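Local coordinates for serine protease MT3772 (Mycobacterium tuberculosis, PDB 3K6Y), which probably cleaves peptide bonds as a chymotrypsin-like serine endopeptidase of the S1C family and is thought to protect the bacterium from oxidative and acid stress, at residues T61-S66 with G192-V197; E123-G128 with D170-R175. One frame throughout, in Å; residues are numbered along the deposited sequence.

Both contacts belong to the chymotrypsin-like double barrel of the protease domain, and residues 192-197 tie them together. Contact 1 joins strand 56-66 of the first barrel to strand 194-201 of the second; contact 2 joins the loop 123-128, on the connection between the barrels, to strand 167-175 of the second. Their centres are 15 Å apart, and Leu195 connects them: its CD2 packs 3.8 Å from Ala125 CB, and its carbonyl O lies 3.4 Å from Tyr172 CE2. The predicted catalytic residues are near contact 1, the Val197 side chain being about 7 Å from that of Ser183 and about 8 Å from that of His75, while contact 2 is remote from them.

Contact 1 of 2, residues T61-S66 with G192-V197; sequences TGFVIS and GQVLGV
Phe63 reaches from strand 56-66 to two valines of strand 194-201, Val194 and Val197, and this aromatic-aliphatic packing makes up the whole contact. Its ring is placed by a first torsion of 57°, which sets CG between the backbone N and the carbonyl carbon.

The two valines use different branches. Val197 offers CG2, which sits at the ring edge, close to the ring plane, 3.8 Å from Phe63 CZ and 3.9 Å from CE2. Val194 approaches at a slant with both methyls: CG1 is 4.0 Å from Phe63 CE1 and equally near CZ, while CG2 lies 4.1 Å from CE1. Phe63 CZ is thus met by a methyl from each valine, from two directions nearly at right angles. The classic beta bulge at Leu195 and Gly196 lies between the valines in sequence, yet both still reach the same ring.

The backbone of Phe63 pairs with Met71 and that of Gly62 with Val45, within the first barrel, whereas Thr61 OG1 is hydrogen-bonded to Gly181 O and Tyr136 N, and the Thr61 backbone to that of Ser183, the predicted nucleophile. Met71 also packs on Phe63 and Val197, and Pro186 on Phe63 and Val194, extending the apolar cluster.

All three touching residues are buried, and together the segments cover 134 Å² of surface. With carbon-carbon approaches of 3.8 Å and above and no polar pair across the gap, the attraction between these three side chains is dispersion and the exclusion of water, at the interface where the chymotrypsin fold carries its catalytic residues.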
loop_
_atom_site.group_PDB
_atom_site.type_symbol
_atom_site.label_atom_id
_atom_site.label_comp_id
_atom_site.label_asym_id
_atom_site.label_seq_id
_atom_site.Cartn_x
_atom_site.Cartn_y
_atom_site.Cartn_z
ATOM N N THR A 61 11.397 9.664 12.730
ATOM C CA THR A 61 11.354 9.542 14.179
ATOM C C THR A 61 10.116 8.747 14.562
ATOM O O THR A 61 9.159 8.686 13.806
ATOM C CB THR A 61 11.295 10.950 14.802
ATOM O OG1 THR A 61 12.407 11.709 14.331
ATOM C CG2 THR A 61 11.352 10.927 16.302
ATOM N N GLY A 62 10.142 8.136 15.745
ATOM C CA GLY A 62 8.946 7.556 16.339
ATOM C C GLY A 62 9.032 7.701 17.837
ATOM O O GLY A 62 10.010 8.232 18.373
ATOM N N PHE A 63 8.034 7.177 18.531
ATOM C CA PHE A 63 8.101 7.224 19.985
ATOM C C PHE A 63 7.364 6.028 20.568
ATOM O O PHE A 63 6.448 5.475 19.950
ATOM C CB PHE A 63 7.587 8.570 20.553
ATOM C CG PHE A 63 6.181 8.896 20.147
ATOM C CD1 PHE A 63 5.104 8.653 21.002
ATOM C CD2 PHE A 63 5.913 9.440 18.885
ATOM C CE1 PHE A 63 3.800 8.931 20.603
ATOM C CE2 PHE A 63 4.624 9.715 18.482
ATOM C CZ PHE A 63 3.557 9.474 19.341
ATOM N N VAL A 64 7.780 5.642 21.768
ATOM C CA VAL A 64 7.202 4.481 22.423
ATOM C C VAL A 64 5.813 4.832 22.960
ATOM O O VAL A 64 5.648 5.784 23.733
ATOM C CB VAL A 64 8.111 3.980 23.547
ATOM C CG1 VAL A 64 7.535 2.718 24.157
ATOM C CG2 VAL A 64 9.518 3.720 23.030
ATOM N N ILE A 65 4.811 4.057 22.539
ATOM C CA ILE A 65 3.431 4.275 23.000
ATOM C C ILE A 65 2.958 3.240 24.019
ATOM O O ILE A 65 1.973 3.468 24.715
ATOM C CB ILE A 65 2.445 4.333 21.818
ATOM C CG1 ILE A 65 2.605 3.131 20.866
ATOM C CG2 ILE A 65 2.588 5.672 21.098
ATOM C CD1 ILE A 65 1.463 2.954 19.875
ATOM N N SER A 66 3.648 2.113 24.088
ATOM C CA SER A 66 3.328 1.044 25.037
ATOM C C SER A 66 4.577 0.146 24.962
ATOM O O SER A 66 5.324 0.207 23.989
ATOM C CB SER A 66 2.064 0.326 24.579
ATOM O OG SER A 66 1.535 -0.517 25.593
ATOM N N GLY A 192 5.793 16.598 29.539
ATOM C CA GLY A 192 6.364 15.406 28.937
ATOM C C GLY A 192 5.333 14.465 28.342
ATOM O O GLY A 192 5.646 13.316 28.057
ATOM N N GLN A 193 4.109 14.945 28.162
ATOM C CA GLN A 193 3.065 14.148 27.541
ATOM C C GLN A 193 2.964 14.503 26.071
ATOM O O GLN A 193 3.329 15.611 25.645
ATOM C CB GLN A 193 1.732 14.350 28.250
ATOM C CG GLN A 193 1.811 13.945 29.730
ATOM C CD GLN A 193 0.465 13.678 30.367
ATOM O OE1 GLN A 193 -0.487 14.425 30.173
ATOM N NE2 GLN A 193 0.382 12.598 31.140
ATOM N N VAL A 194 2.432 13.561 25.302
ATOM C CA VAL A 194 2.397 13.720 23.861
ATOM C C VAL A 194 1.099 14.401 23.426
ATOM O O VAL A 194 -0.014 13.883 23.626
ATOM C CB VAL A 194 2.560 12.363 23.159
ATOM C CG1 VAL A 194 2.541 12.538 21.644
ATOM C CG2 VAL A 194 3.882 11.705 23.557
ATOM N N LEU A 195 1.263 15.550 22.775
ATOM C CA LEU A 195 0.132 16.286 22.229
ATOM C C LEU A 195 -0.246 15.821 20.838
ATOM O O LEU A 195 -1.386 16.013 20.405
ATOM C CB LEU A 195 0.450 17.780 22.171
ATOM C CG LEU A 195 0.542 18.501 23.515
ATOM C CD1 LEU A 195 1.163 19.872 23.330
ATOM C CD2 LEU A 195 -0.841 18.622 24.144
ATOM N N GLY A 196 0.713 15.247 20.120
ATOM C CA GLY A 196 0.448 14.767 18.776
ATOM C C GLY A 196 1.711 14.312 18.093
ATOM O O GLY A 196 2.776 14.241 18.725
ATOM N N VAL A 197 1.568 14.004 16.803
ATOM C CA VAL A 197 2.644 13.441 15.999
ATOM C C VAL A 197 3.002 14.438 14.897
ATOM O O VAL A 197 2.169 14.779 14.065
ATOM C CB VAL A 197 2.211 12.095 15.363
ATOM C CG1 VAL A 197 3.382 11.466 14.603
ATOM C CG2 VAL A 197 1.680 11.154 16.436
#

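Contact 2 of 2, residues E123-G128 with D170-R175; sequences EPAKTG and DVYTIR
Tyr172 has CG opposite its own carbonyl carbon and beside the backbone N; this chi1 of -64° points the ring axis, and with it the phenol oxygen, from strand 167-175 to the loop 123-128, while chi2 of -72° sets only how the ring is turned about that axis. There the backbone N of Ala125 donates a hydrogen bond to Tyr172 OH, 2.8 Å long and nearly straight at 171°. The oxygen also rests against the preceding residue, with Pro124 CA 3.3 Å from Tyr172 OH and Pro124 CB 3.8 Å from it.

This loop leads from the last strand of the first barrel, 105-109, to the first strand of the second, 130-135, so the bond fastens the interdomain connection of the chymotrypsin fold to the third strand of the second barrel. Apolar packing accompanies it: Ala125 CB points toward the strand and comes 3.9 Å from Tyr172 CZ, and the same methyl packs against Ile149 of strand 143-157.

Further along, Thr127 OG1 bonds to Arg150 O and the backbone of Gly128 pairs with Ile149, which attaches the end of the loop to strand 143-157. The Tyr172 backbone pairs with Val211 of strand 208-213.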
loop_
_atom_site.group_PDB
_atom_site.type_symbol
_atom_site.label_atom_id
_atom_site.label_comp_id
_atom_site.label_asym_id
_atom_site.label_seq_id
_atom_site.Cartn_x
_atom_site.Cartn_y
_atom_site.Cartn_z
ATOM N N GLU A 123 -6.005 16.358 27.417
ATOM C CA GLU A 123 -6.724 17.532 26.898
ATOM C C GLU A 123 -5.955 18.262 25.796
ATOM O O GLU A 123 -4.723 18.212 25.770
ATOM C CB GLU A 123 -7.062 18.519 28.027
ATOM C CG GLU A 123 -8.113 18.037 29.040
ATOM C CD GLU A 123 -9.443 17.617 28.409
ATOM O OE1 GLU A 123 -10.002 18.375 27.577
ATOM O OE2 GLU A 123 -9.938 16.519 28.755
ATOM N N PRO A 124 -6.676 18.946 24.889
ATOM C CA PRO A 124 -6.027 19.688 23.805
ATOM C C PRO A 124 -5.155 20.843 24.295
ATOM O O PRO A 124 -5.404 21.402 25.371
ATOM C CB PRO A 124 -7.211 20.224 22.983
ATOM C CG PRO A 124 -8.361 20.223 23.926
ATOM C CD PRO A 124 -8.148 19.050 24.817
ATOM N N ALA A 125 -4.143 21.190 23.499
ATOM C CA ALA A 125 -3.267 22.318 23.776
ATOM C C ALA A 125 -3.931 23.614 23.335
ATOM O O ALA A 125 -4.802 23.605 22.464
ATOM C CB ALA A 125 -1.940 22.144 23.059
ATOM N N LYS A 126 -3.498 24.718 23.934
ATOM C CA LYS A 126 -4.084 26.027 23.671
ATOM C C LYS A 126 -3.134 26.913 22.881
ATOM O O LYS A 126 -1.913 26.801 23.002
ATOM C CB LYS A 126 -4.477 26.713 24.983
ATOM C CG LYS A 126 -5.706 26.113 25.650
ATOM C CD LYS A 126 -6.142 26.936 26.851
ATOM C CE LYS A 126 -7.390 26.345 27.492
ATOM N NZ LYS A 126 -7.857 27.163 28.649
ATOM N N THR A 127 -3.706 27.818 22.091
ATOM C CA THR A 127 -2.921 28.788 21.336
ATOM C C THR A 127 -1.884 29.455 22.231
ATOM O O THR A 127 -2.209 29.883 23.347
ATOM C CB THR A 127 -3.829 29.871 20.703
ATOM O OG1 THR A 127 -4.708 29.273 19.739
ATOM C CG2 THR A 127 -3.001 30.940 20.027
ATOM N N GLY A 128 -0.652 29.549 21.742
ATOM C CA GLY A 128 0.445 30.178 22.463
ATOM C C GLY A 128 1.243 29.318 23.429
ATOM O O GLY A 128 2.259 29.771 23.948
ATOM N N ASP A 170 -7.810 16.191 12.317
ATOM C CA ASP A 170 -7.519 17.196 13.346
ATOM C C ASP A 170 -6.007 17.343 13.496
ATOM O O ASP A 170 -5.297 16.365 13.753
ATOM C CB ASP A 170 -8.117 16.790 14.699
ATOM C CG ASP A 170 -9.636 16.810 14.714
ATOM O OD1 ASP A 170 -10.246 17.605 13.981
ATOM O OD2 ASP A 170 -10.221 16.036 15.493
ATOM N N VAL A 171 -5.532 18.573 13.354
ATOM C CA VAL A 171 -4.129 18.910 13.425
ATOM C C VAL A 171 -3.905 20.114 14.310
ATOM O O VAL A 171 -4.831 20.921 14.503
ATOM C CB VAL A 171 -3.499 19.119 12.021
ATOM C CG1 VAL A 171 -3.776 17.903 11.132
ATOM C CG2 VAL A 171 -3.971 20.401 11.387
ATOM N N TYR A 172 -2.697 20.239 14.844
ATOM C CA TYR A 172 -2.231 21.532 15.305
ATOM C C TYR A 172 -1.357 22.149 14.241
ATOM O O TYR A 172 -0.522 21.469 13.624
ATOM C CB TYR A 172 -1.376 21.421 16.564
ATOM C CG TYR A 172 -2.073 20.904 17.789
ATOM C CD1 TYR A 172 -3.016 21.685 18.471
ATOM C CD2 TYR A 172 -1.749 19.656 18.312
ATOM C CE1 TYR A 172 -3.636 21.216 19.620
ATOM C CE2 TYR A 172 -2.376 19.174 19.461
ATOM C CZ TYR A 172 -3.308 19.961 20.110
ATOM O OH TYR A 172 -3.924 19.508 21.244
ATOM N N THR A 173 -1.526 23.455 14.048
ATOM C CA THR A 173 -0.461 24.236 13.452
ATOM C C THR A 173 0.414 24.779 14.562
ATOM O O THR A 173 -0.099 25.174 15.614
ATOM C CB THR A 173 -1.002 25.376 12.595
ATOM O OG1 THR A 173 -1.915 26.150 13.378
ATOM C CG2 THR A 173 -1.732 24.806 11.385
ATOM N N ILE A 174 1.725 24.784 14.340
ATOM C CA ILE A 174 2.676 25.245 15.339
ATOM C C ILE A 174 3.609 26.244 14.670
ATOM O O ILE A 174 3.794 26.222 13.440
ATOM C CB ILE A 174 3.472 24.072 15.991
ATOM C CG1 ILE A 174 4.341 23.347 14.954
ATOM C CG2 ILE A 174 2.522 23.134 16.725
ATOM C CD1 ILE A 174 5.212 22.266 15.565
ATOM N N ARG A 175 4.163 27.135 15.486
ATOM C CA ARG A 175 5.268 27.940 15.049
ATOM C C ARG A 175 6.540 27.196 15.442
ATOM O O ARG A 175 6.789 26.980 16.635
ATOM C CB ARG A 175 5.223 29.336 15.684
ATOM C CG ARG A 175 6.345 30.187 15.174
ATOM C CD ARG A 175 6.228 31.631 15.567
ATOM N NE ARG A 175 7.385 32.337 15.031
ATOM C CZ ARG A 175 7.541 33.657 15.037
ATOM N NH1 ARG A 175 6.622 34.440 15.580
ATOM N NH2 ARG A 175 8.634 34.168 14.499
#